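Local coordinates for protein subdomain of Desmoplakin Carboxy-Terminal domain (DPCT) (PDB 1LM5) that probably binds intermediate filaments through plakin repeats, as part of the carboxy-terminal tail of human desmoplakin, a structural protein, at residues B[40-45]-B[175-180]. Sequence-based numbering, arbitrary orientation.
Sequences QRLLEA and ISYKDA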
ATOM      1  N   GLN B  40      14.649  -1.661  18.392  1.00 17.60           N
ATOM      2  CA  GLN B  40      14.461  -0.413  17.678  1.00 18.51           C
ATOM      3  C   GLN B  40      14.379  -0.681  16.185  1.00 17.33           C
ATOM      4  O   GLN B  40      13.555  -0.123  15.483  1.00 15.13           O
ATOM      5  CB  GLN B  40      15.628   0.538  17.930  1.00 20.89           C
ATOM      6  CG  GLN B  40      15.519   1.817  17.128  1.00 20.99           C
ATOM      7  CD  GLN B  40      16.695   2.730  17.384  1.00 22.50           C
ATOM      8  OE1 GLN B  40      17.119   2.889  18.532  1.00 21.24           O
ATOM      9  NE2 GLN B  40      17.219   3.345  16.329  1.00 20.00           N
ATOM     10  N   ARG B  41      15.250  -1.545  15.696  1.00 16.25           N
ATOM     11  CA  ARG B  41      15.260  -1.817  14.277  1.00 16.83           C
ATOM     12  C   ARG B  41      14.030  -2.553  13.832  1.00 15.01           C
ATOM     13  O   ARG B  41      13.543  -2.306  12.743  1.00 14.99           O
ATOM     14  CB  ARG B  41      16.537  -2.547  13.908  1.00 19.70           C
ATOM     15  CG  ARG B  41      17.673  -1.567  13.984  1.00 21.92           C
ATOM     16  CD  ARG B  41      19.032  -2.170  13.916  1.00 22.01           C
ATOM     17  NE  ARG B  41      19.984  -1.078  14.060  1.00 23.99           N
ATOM     18  CZ  ARG B  41      21.301  -1.219  14.034  1.00 26.91           C
ATOM     19  NH1 ARG B  41      21.843  -2.421  13.868  1.00 23.30           N
ATOM     20  NH2 ARG B  41      22.071  -0.146  14.162  1.00 24.96           N
ATOM     21  N   LEU B  42      13.501  -3.437  14.671  1.00 14.78           N
ATOM     22  CA  LEU B  42      12.282  -4.128  14.273  1.00 13.64           C
ATOM     23  C   LEU B  42      11.186  -3.078  14.195  1.00 13.00           C
ATOM     24  O   LEU B  42      10.320  -3.149  13.330  1.00 12.04           O
ATOM     25  CB  LEU B  42      11.891  -5.199  15.284  1.00 11.52           C
ATOM     26  CG  LEU B  42      12.868  -6.371  15.292  1.00 14.86           C
ATOM     27  CD1 LEU B  42      12.469  -7.336  16.385  1.00 17.82           C
ATOM     28  CD2 LEU B  42      12.884  -7.043  13.935  1.00 14.95           C
ATOM     29  N   LEU B  43      11.233  -2.109  15.110  1.00 13.12           N
ATOM     30  CA  LEU B  43      10.238  -1.034  15.127  1.00 13.95           C
ATOM     31  C   LEU B  43      10.469  -0.116  13.929  1.00 14.83           C
ATOM     32  O   LEU B  43       9.520   0.399  13.353  1.00 13.34           O
ATOM     33  CB  LEU B  43      10.334  -0.203  16.413  1.00 17.27           C
ATOM     34  CG  LEU B  43       9.489  -0.478  17.664  1.00 21.43           C
ATOM     35  CD1 LEU B  43       8.394  -1.480  17.373  1.00 17.98           C
ATOM     36  CD2 LEU B  43      10.377  -0.909  18.792  1.00 22.26           C
ATOM     37  N   GLU B  44      11.726   0.103  13.559  1.00 14.19           N
ATOM     38  CA  GLU B  44      11.993   0.956  12.403  1.00 16.13           C
ATOM     39  C   GLU B  44      11.380   0.308  11.182  1.00 15.34           C
ATOM     40  O   GLU B  44      10.765   0.970  10.364  1.00 14.38           O
ATOM     41  CB  GLU B  44      13.493   1.123  12.177  1.00 17.28           C
ATOM     42  CG  GLU B  44      14.191   1.901  13.263  1.00 17.35           C
ATOM     43  CD  GLU B  44      15.682   1.944  13.056  1.00 20.48           C
ATOM     44  OE1 GLU B  44      16.217   1.008  12.425  1.00 19.94           O
ATOM     45  OE2 GLU B  44      16.315   2.901  13.539  1.00 22.44           O
ATOM     46  N   ALA B  45      11.552  -1.002  11.073  1.00 16.06           N
ATOM     47  CA  ALA B  45      11.012  -1.729   9.938  1.00 15.47           C
ATOM     48  C   ALA B  45       9.513  -1.469   9.830  1.00 15.82           C
ATOM     49  O   ALA B  45       8.965  -1.416   8.735  1.00 15.49           O
ATOM     50  CB  ALA B  45      11.282  -3.216  10.090  1.00 12.26           C
ATOM     51  N   ILE B 175      21.597 -11.391  12.716  1.00 19.39           N
ATOM     52  CA  ILE B 175      20.882 -11.790  11.524  1.00 17.94           C
ATOM     53  C   ILE B 175      20.351 -10.555  10.847  1.00 16.58           C
ATOM     54  O   ILE B 175      20.276  -9.493  11.450  1.00 17.54           O
ATOM     55  CB  ILE B 175      19.684 -12.687  11.866  1.00 18.28           C
ATOM     56  CG1 ILE B 175      18.674 -11.907  12.717  1.00 17.18           C
ATOM     57  CG2 ILE B 175      20.161 -13.931  12.609  1.00 18.38           C
ATOM     58  CD1 ILE B 175      17.389 -12.671  12.997  1.00 17.86           C
ATOM     59  N   SER B 176      19.989 -10.705   9.585  1.00 16.80           N
ATOM     60  CA  SER B 176      19.448  -9.600   8.827  1.00 17.59           C
ATOM     61  C   SER B 176      17.947  -9.646   9.003  1.00 17.44           C
ATOM     62  O   SER B 176      17.400 -10.590   9.591  1.00 16.13           O
ATOM     63  CB  SER B 176      19.778  -9.761   7.341  1.00 16.91           C
ATOM     64  OG  SER B 176      19.021 -10.815   6.772  1.00 20.37           O
ATOM     65  N   TYR B 177      17.279  -8.635   8.480  1.00 16.09           N
ATOM     66  CA  TYR B 177      15.837  -8.604   8.562  1.00 15.80           C
ATOM     67  C   TYR B 177      15.260  -9.716   7.706  1.00 17.22           C
ATOM     68  O   TYR B 177      14.217 -10.285   8.028  1.00 17.00           O
ATOM     69  CB  TYR B 177      15.301  -7.263   8.083  1.00 15.00           C
ATOM     70  CG  TYR B 177      13.877  -7.047   8.533  1.00 13.72           C
ATOM     71  CD1 TYR B 177      13.600  -6.711   9.854  1.00 14.78           C
ATOM     72  CD2 TYR B 177      12.813  -7.188   7.648  1.00 15.56           C
ATOM     73  CE1 TYR B 177      12.298  -6.517  10.293  1.00 14.75           C
ATOM     74  CE2 TYR B 177      11.497  -6.993   8.075  1.00 15.97           C
ATOM     75  CZ  TYR B 177      11.255  -6.653   9.401  1.00 12.88           C
ATOM     76  OH  TYR B 177       9.974  -6.407   9.831  1.00 14.61           O
ATOM     77  N   LYS B 178      15.928 -10.000   6.594  1.00 17.21           N
ATOM     78  CA  LYS B 178      15.510 -11.067   5.703  1.00 18.61           C
ATOM     79  C   LYS B 178      15.535 -12.359   6.523  1.00 17.63           C
ATOM     80  O   LYS B 178      14.602 -13.165   6.476  1.00 19.35           O
ATOM     81  CB  LYS B 178      16.483 -11.152   4.523  1.00 21.98           C
ATOM     82  CG  LYS B 178      16.462 -12.455   3.757  1.00 25.53           C
ATOM     83  CD  LYS B 178      15.264 -12.587   2.855  1.00 29.61           C
ATOM     84  CE  LYS B 178      15.512 -13.706   1.849  1.00 30.82           C
ATOM     85  NZ  LYS B 178      14.341 -13.920   0.953  1.00 37.45           N
ATOM     86  N   ASP B 179      16.612 -12.550   7.278  1.00 17.30           N
ATOM     87  CA  ASP B 179      16.738 -13.732   8.126  1.00 19.26           C
ATOM     88  C   ASP B 179      15.621 -13.754   9.149  1.00 18.33           C
ATOM     89  O   ASP B 179      15.051 -14.799   9.427  1.00 20.78           O
ATOM     90  CB  ASP B 179      18.052 -13.725   8.903  1.00 19.54           C
ATOM     91  CG  ASP B 179      19.258 -13.878   8.016  1.00 20.66           C
ATOM     92  OD1 ASP B 179      20.309 -13.303   8.358  1.00 20.04           O
ATOM     93  OD2 ASP B 179      19.158 -14.579   6.989  1.00 20.51           O
ATOM     94  N   ALA B 180      15.350 -12.592   9.734  1.00 18.38           N
ATOM     95  CA  ALA B 180      14.321 -12.468  10.747  1.00 18.06           C
ATOM     96  C   ALA B 180      12.981 -12.934  10.191  1.00 18.19           C
ATOM     97  O   ALA B 180      12.269 -13.676  10.846  1.00 18.22           O
ATOM     98  CB  ALA B 180      14.229 -11.028  11.222  1.00 17.98           C
TER
HETATM   99  O   HOH W   1       9.659  -5.501  12.217  1.00 16.08           O
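Y177 swings its CG opposite the backbone N (chi1 -163°), which sends the phenol across to helix 36-47, where L42 turns its CG anti to the carbonyl carbon (chi1 -69°) and brings CD2 to the ring edge. L42 CD2 lies near the ring plane, 3.7 Å from Y177 CE1. One helical turn along, the methyl CB of A45 approaches the same ring obliquely, 3.5 Å from Y177 CE1 and just as near its CZ and OH. A water in the ring plane bridges the two helices: it accepts from Y177 OH at 2.6 Å and donates to L42 O at 2.7 Å. The segment 40-45 of helix 36-47 falls within a plectin repeat, and the contact ties this helix to the start of helix 177-183, some 130 residues on, near the centre of the chain. That start is fixed by a capping box, in which D179 N donates to S176 OG at 3.0 Å and S176 N returns a nearly straight bond (179°) to D179 OD1, which also forms a salt bridge with K164. F121 of helix 112-124 touches A45 and packs edge-to-face with Y177, whose hydroxyl is also hydrogen-bonded to the backbone N of I11.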